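Long-range contact in aminopeptidase-like protein (Chaetomium thermophilum, PDB 5JM6), which probably acts as a zinc-dependent aminopeptidase of the M18 family, a dodecamer linked to the Cvt pathway of selective autophagy: residues I435-N447 with K501-V513. Residues are numbered along the deposited sequence; the frame is centred on the assembly and turned at random.
Sequences ILDRIAELSGCVN and KFYKGFLDFWEEV
Ile439 inserts as a knob among Gly505, Phe506, Phe509 and Val513. Here helices 430-443 and 495-514 cross nearly at right angles, their local axes 104° apart and 8.8 Å at closest approach. The two branches of Ile439 part. With CG1 beside the backbone N (chi1 -80°), CG2 is left to rest on the Gly505 carbonyl, while the CG1-CD1 branch runs between Val513 and Phe506, CD1 reaching Phe506 CD1 at 3.7 Å. Val513 returns the knob, and its CG2 lies 3.6 Å from Ile439 CG1. Gly505 lets the backbones close in: Ser443 CA and Gly505 CA are 5.2 Å apart, and a side chain on Gly505 would point into the Ser443 hydroxyl. That hydroxyl donates to Ile439 O from above the carbonyl plane. Deeper in, Ile435 CG2 meets the indole edge of Trp510 at CZ3. Leu436 CD2 reaches both Phe502 and Phe506, which continue onto strands 473-481 and 386-394 of the central sheet.

The outer side is more open to solvent, yet still close at Leu442 and Phe509. Leu442 CB sits over the centre of the Phe509 ring, 3.7 Å from its centroid, a CH-pi contact. An alanine in place of Phe509 would probably leave Leu442 CB and CD1 without the aromatic face and open a gap beneath that leucine. The looser, polar part lies past the helix end, where Gly444 turns the chain with positive phi. The extended Lys501 side chain passes Cys445 SG and donates from NZ to Gly444 O at 3.0 Å. Arg438 gives its aliphatic CG to Val513, while its guanidinium forms a salt bridge with Glu516.

With one hydrogen bond between the segments, at a partly exposed end, the two helices are probably held together chiefly by their apolar interlock.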
# COMPACT_ATOMS: atom_id res chain seq x y z
N ILE A 435 19.11 -46.69 22.46
CA ILE A 435 19.80 -46.77 23.74
C ILE A 435 18.96 -46.20 24.89
O ILE A 435 18.79 -46.85 25.92
CB ILE A 435 21.15 -46.03 23.69
CG1 ILE A 435 22.08 -46.70 22.67
CG2 ILE A 435 21.80 -46.00 25.07
CD1 ILE A 435 23.23 -45.82 22.23
N LEU A 436 18.43 -45.00 24.70
CA LEU A 436 17.70 -44.33 25.78
C LEU A 436 16.31 -44.92 26.00
O LEU A 436 15.79 -44.87 27.11
CB LEU A 436 17.60 -42.83 25.51
CG LEU A 436 18.89 -42.01 25.37
CD1 LEU A 436 18.52 -40.61 24.94
CD2 LEU A 436 19.68 -41.97 26.67
N ASP A 437 15.70 -45.46 24.95
CA ASP A 437 14.46 -46.20 25.13
C ASP A 437 14.74 -47.46 25.94
O ASP A 437 13.93 -47.87 26.77
CB ASP A 437 13.81 -46.55 23.79
CG ASP A 437 12.95 -45.43 23.25
OD1 ASP A 437 12.80 -44.41 23.95
OD2 ASP A 437 12.42 -45.57 22.13
N ARG A 438 15.89 -48.07 25.70
CA ARG A 438 16.30 -49.27 26.41
C ARG A 438 16.61 -48.96 27.88
O ARG A 438 16.21 -49.71 28.77
CB ARG A 438 17.51 -49.91 25.73
CG ARG A 438 18.16 -51.02 26.53
CD ARG A 438 17.29 -52.26 26.58
NE ARG A 438 17.98 -53.38 27.21
CZ ARG A 438 17.39 -54.30 27.96
NH1 ARG A 438 16.08 -54.23 28.18
NH2 ARG A 438 18.10 -55.28 28.50
N ILE A 439 17.31 -47.86 28.12
CA ILE A 439 17.59 -47.45 29.49
C ILE A 439 16.28 -47.11 30.21
O ILE A 439 16.09 -47.50 31.36
CB ILE A 439 18.56 -46.25 29.53
CG1 ILE A 439 19.99 -46.76 29.33
CG2 ILE A 439 18.45 -45.50 30.84
CD1 ILE A 439 21.06 -45.70 29.43
N ALA A 440 15.37 -46.44 29.51
CA ALA A 440 14.08 -46.09 30.08
C ALA A 440 13.31 -47.32 30.56
O ALA A 440 12.59 -47.26 31.55
CB ALA A 440 13.24 -45.31 29.08
N GLU A 441 13.47 -48.43 29.86
CA GLU A 441 12.75 -49.64 30.22
C GLU A 441 13.34 -50.29 31.47
O GLU A 441 12.61 -50.84 32.30
CB GLU A 441 12.74 -50.64 29.07
CG GLU A 441 12.15 -51.98 29.45
CD GLU A 441 12.14 -52.95 28.29
OE1 GLU A 441 12.53 -52.54 27.18
OE2 GLU A 441 11.73 -54.11 28.49
N LEU A 442 14.66 -50.22 31.62
CA LEU A 442 15.30 -50.75 32.81
C LEU A 442 15.03 -49.87 34.02
O LEU A 442 15.09 -50.32 35.17
CB LEU A 442 16.81 -50.89 32.60
CG LEU A 442 17.28 -51.69 31.38
CD1 LEU A 442 18.70 -51.31 31.02
CD2 LEU A 442 17.17 -53.19 31.65
N SER A 443 14.72 -48.59 33.76
CA SER A 443 14.51 -47.60 34.82
C SER A 443 13.06 -47.49 35.29
O SER A 443 12.79 -46.86 36.31
CB SER A 443 14.97 -46.22 34.35
OG SER A 443 16.29 -46.26 33.83
N GLY A 444 12.14 -48.08 34.54
CA GLY A 444 10.72 -47.88 34.80
C GLY A 444 10.25 -46.51 34.33
O GLY A 444 9.44 -45.86 34.98
N CYS A 445 10.77 -46.07 33.19
CA CYS A 445 10.42 -44.77 32.63
C CYS A 445 9.75 -44.89 31.27
O CYS A 445 9.99 -45.85 30.54
CB CYS A 445 11.66 -43.88 32.50
SG CYS A 445 12.47 -43.47 34.06
N VAL A 446 8.98 -43.87 30.92
CA VAL A 446 8.34 -43.79 29.62
C VAL A 446 8.93 -42.55 28.95
O VAL A 446 8.88 -41.46 29.51
CB VAL A 446 6.82 -43.64 29.73
CG1 VAL A 446 6.21 -44.87 30.40
CG2 VAL A 446 6.46 -42.38 30.50
N ASN A 447 9.49 -42.71 27.75
CA ASN A 447 10.09 -41.59 27.04
C ASN A 447 9.12 -41.01 26.03
O ASN A 447 8.49 -41.75 25.27
CB ASN A 447 11.38 -42.01 26.32
CG ASN A 447 12.48 -42.41 27.27
OD1 ASN A 447 12.40 -42.17 28.48
ND2 ASN A 447 13.54 -43.01 26.73
N LYS A 501 14.75 -39.34 37.85
CA LYS A 501 14.55 -40.78 37.68
C LYS A 501 15.16 -41.26 36.36
O LYS A 501 15.85 -42.28 36.33
CB LYS A 501 13.07 -41.13 37.74
CG LYS A 501 12.79 -42.62 37.78
CD LYS A 501 11.31 -42.89 37.65
CE LYS A 501 11.01 -44.36 37.87
NZ LYS A 501 9.56 -44.65 37.70
N PHE A 502 14.91 -40.53 35.28
CA PHE A 502 15.45 -40.92 33.98
C PHE A 502 16.97 -40.75 33.91
O PHE A 502 17.67 -41.65 33.43
CB PHE A 502 14.81 -40.12 32.85
CG PHE A 502 15.54 -40.26 31.55
CD1 PHE A 502 15.47 -41.44 30.83
CD2 PHE A 502 16.32 -39.23 31.06
CE1 PHE A 502 16.15 -41.59 29.64
CE2 PHE A 502 17.00 -39.36 29.86
CZ PHE A 502 16.92 -40.55 29.16
N TYR A 503 17.47 -39.61 34.36
CA TYR A 503 18.91 -39.35 34.32
C TYR A 503 19.68 -40.36 35.17
O TYR A 503 20.72 -40.85 34.75
CB TYR A 503 19.23 -37.93 34.79
CG TYR A 503 18.70 -36.84 33.89
CD1 TYR A 503 18.72 -36.97 32.51
CD2 TYR A 503 18.18 -35.68 34.43
CE1 TYR A 503 18.24 -35.97 31.69
CE2 TYR A 503 17.70 -34.67 33.63
CZ TYR A 503 17.73 -34.82 32.26
OH TYR A 503 17.24 -33.82 31.47
N LYS A 504 19.16 -40.65 36.36
CA LYS A 504 19.79 -41.65 37.21
C LYS A 504 19.81 -42.99 36.49
O LYS A 504 20.79 -43.74 36.57
CB LYS A 504 19.06 -41.80 38.55
CG LYS A 504 19.70 -42.84 39.46
CD LYS A 504 18.83 -43.20 40.65
CE LYS A 504 19.10 -44.62 41.13
NZ LYS A 504 20.23 -44.71 42.10
N GLY A 505 18.73 -43.29 35.77
CA GLY A 505 18.65 -44.50 34.99
C GLY A 505 19.76 -44.57 33.95
O GLY A 505 20.37 -45.62 33.75
N PHE A 506 20.03 -43.44 33.31
CA PHE A 506 21.07 -43.38 32.29
C PHE A 506 22.46 -43.60 32.88
O PHE A 506 23.20 -44.47 32.42
CB PHE A 506 21.01 -42.04 31.55
CG PHE A 506 22.24 -41.72 30.77
CD1 PHE A 506 22.50 -42.34 29.56
CD2 PHE A 506 23.14 -40.78 31.23
CE1 PHE A 506 23.64 -42.04 28.84
CE2 PHE A 506 24.28 -40.47 30.51
CZ PHE A 506 24.53 -41.10 29.31
N LEU A 507 22.81 -42.83 33.90
CA LEU A 507 24.13 -42.96 34.52
C LEU A 507 24.34 -44.37 35.08
O LEU A 507 25.43 -44.93 34.97
CB LEU A 507 24.32 -41.91 35.62
CG LEU A 507 24.27 -40.44 35.19
CD1 LEU A 507 24.21 -39.53 36.40
CD2 LEU A 507 25.45 -40.07 34.31
N ASP A 508 23.29 -44.95 35.65
CA ASP A 508 23.41 -46.28 36.25
C ASP A 508 23.45 -47.40 35.21
O ASP A 508 24.16 -48.38 35.40
CB ASP A 508 22.27 -46.53 37.25
CG ASP A 508 22.40 -45.70 38.52
OD1 ASP A 508 23.43 -45.01 38.69
OD2 ASP A 508 21.48 -45.76 39.35
N PHE A 509 22.66 -47.28 34.15
CA PHE A 509 22.55 -48.37 33.18
C PHE A 509 23.34 -48.25 31.88
O PHE A 509 23.34 -49.20 31.09
CB PHE A 509 21.08 -48.59 32.83
CG PHE A 509 20.30 -49.29 33.90
CD1 PHE A 509 20.56 -50.62 34.20
CD2 PHE A 509 19.31 -48.63 34.60
CE1 PHE A 509 19.84 -51.28 35.18
CE2 PHE A 509 18.58 -49.28 35.59
CZ PHE A 509 18.85 -50.61 35.88
N TRP A 510 24.01 -47.13 31.64
CA TRP A 510 24.67 -46.94 30.34
C TRP A 510 25.67 -48.04 30.02
O TRP A 510 25.66 -48.60 28.92
CB TRP A 510 25.37 -45.58 30.26
CG TRP A 510 26.47 -45.58 29.24
CD1 TRP A 510 27.81 -45.48 29.48
CD2 TRP A 510 26.34 -45.73 27.82
NE1 TRP A 510 28.52 -45.54 28.31
CE2 TRP A 510 27.63 -45.69 27.27
CE3 TRP A 510 25.24 -45.88 26.96
CZ2 TRP A 510 27.87 -45.79 25.90
CZ3 TRP A 510 25.48 -45.98 25.60
CH2 TRP A 510 26.78 -45.94 25.08
N GLU A 511 26.53 -48.36 30.98
CA GLU A 511 27.58 -49.36 30.77
C GLU A 511 26.99 -50.73 30.44
O GLU A 511 27.50 -51.43 29.56
CB GLU A 511 28.47 -49.46 32.01
CG GLU A 511 29.50 -50.59 31.94
CD GLU A 511 30.39 -50.66 33.18
OE1 GLU A 511 31.55 -51.12 33.05
OE2 GLU A 511 29.94 -50.26 34.27
N GLU A 512 25.93 -51.10 31.14
CA GLU A 512 25.24 -52.36 30.88
C GLU A 512 24.65 -52.40 29.48
O GLU A 512 24.79 -53.39 28.76
CB GLU A 512 24.15 -52.60 31.92
CG GLU A 512 23.21 -53.76 31.61
CD GLU A 512 22.40 -54.19 32.82
OE1 GLU A 512 22.67 -53.69 33.93
OE2 GLU A 512 21.50 -55.04 32.66
N VAL A 513 24.00 -51.31 29.09
CA VAL A 513 23.37 -51.23 27.78
C VAL A 513 24.41 -51.26 26.66
O VAL A 513 24.21 -51.93 25.64
CB VAL A 513 22.50 -49.96 27.66
CG1 VAL A 513 22.08 -49.72 26.22
CG2 VAL A 513 21.28 -50.08 28.56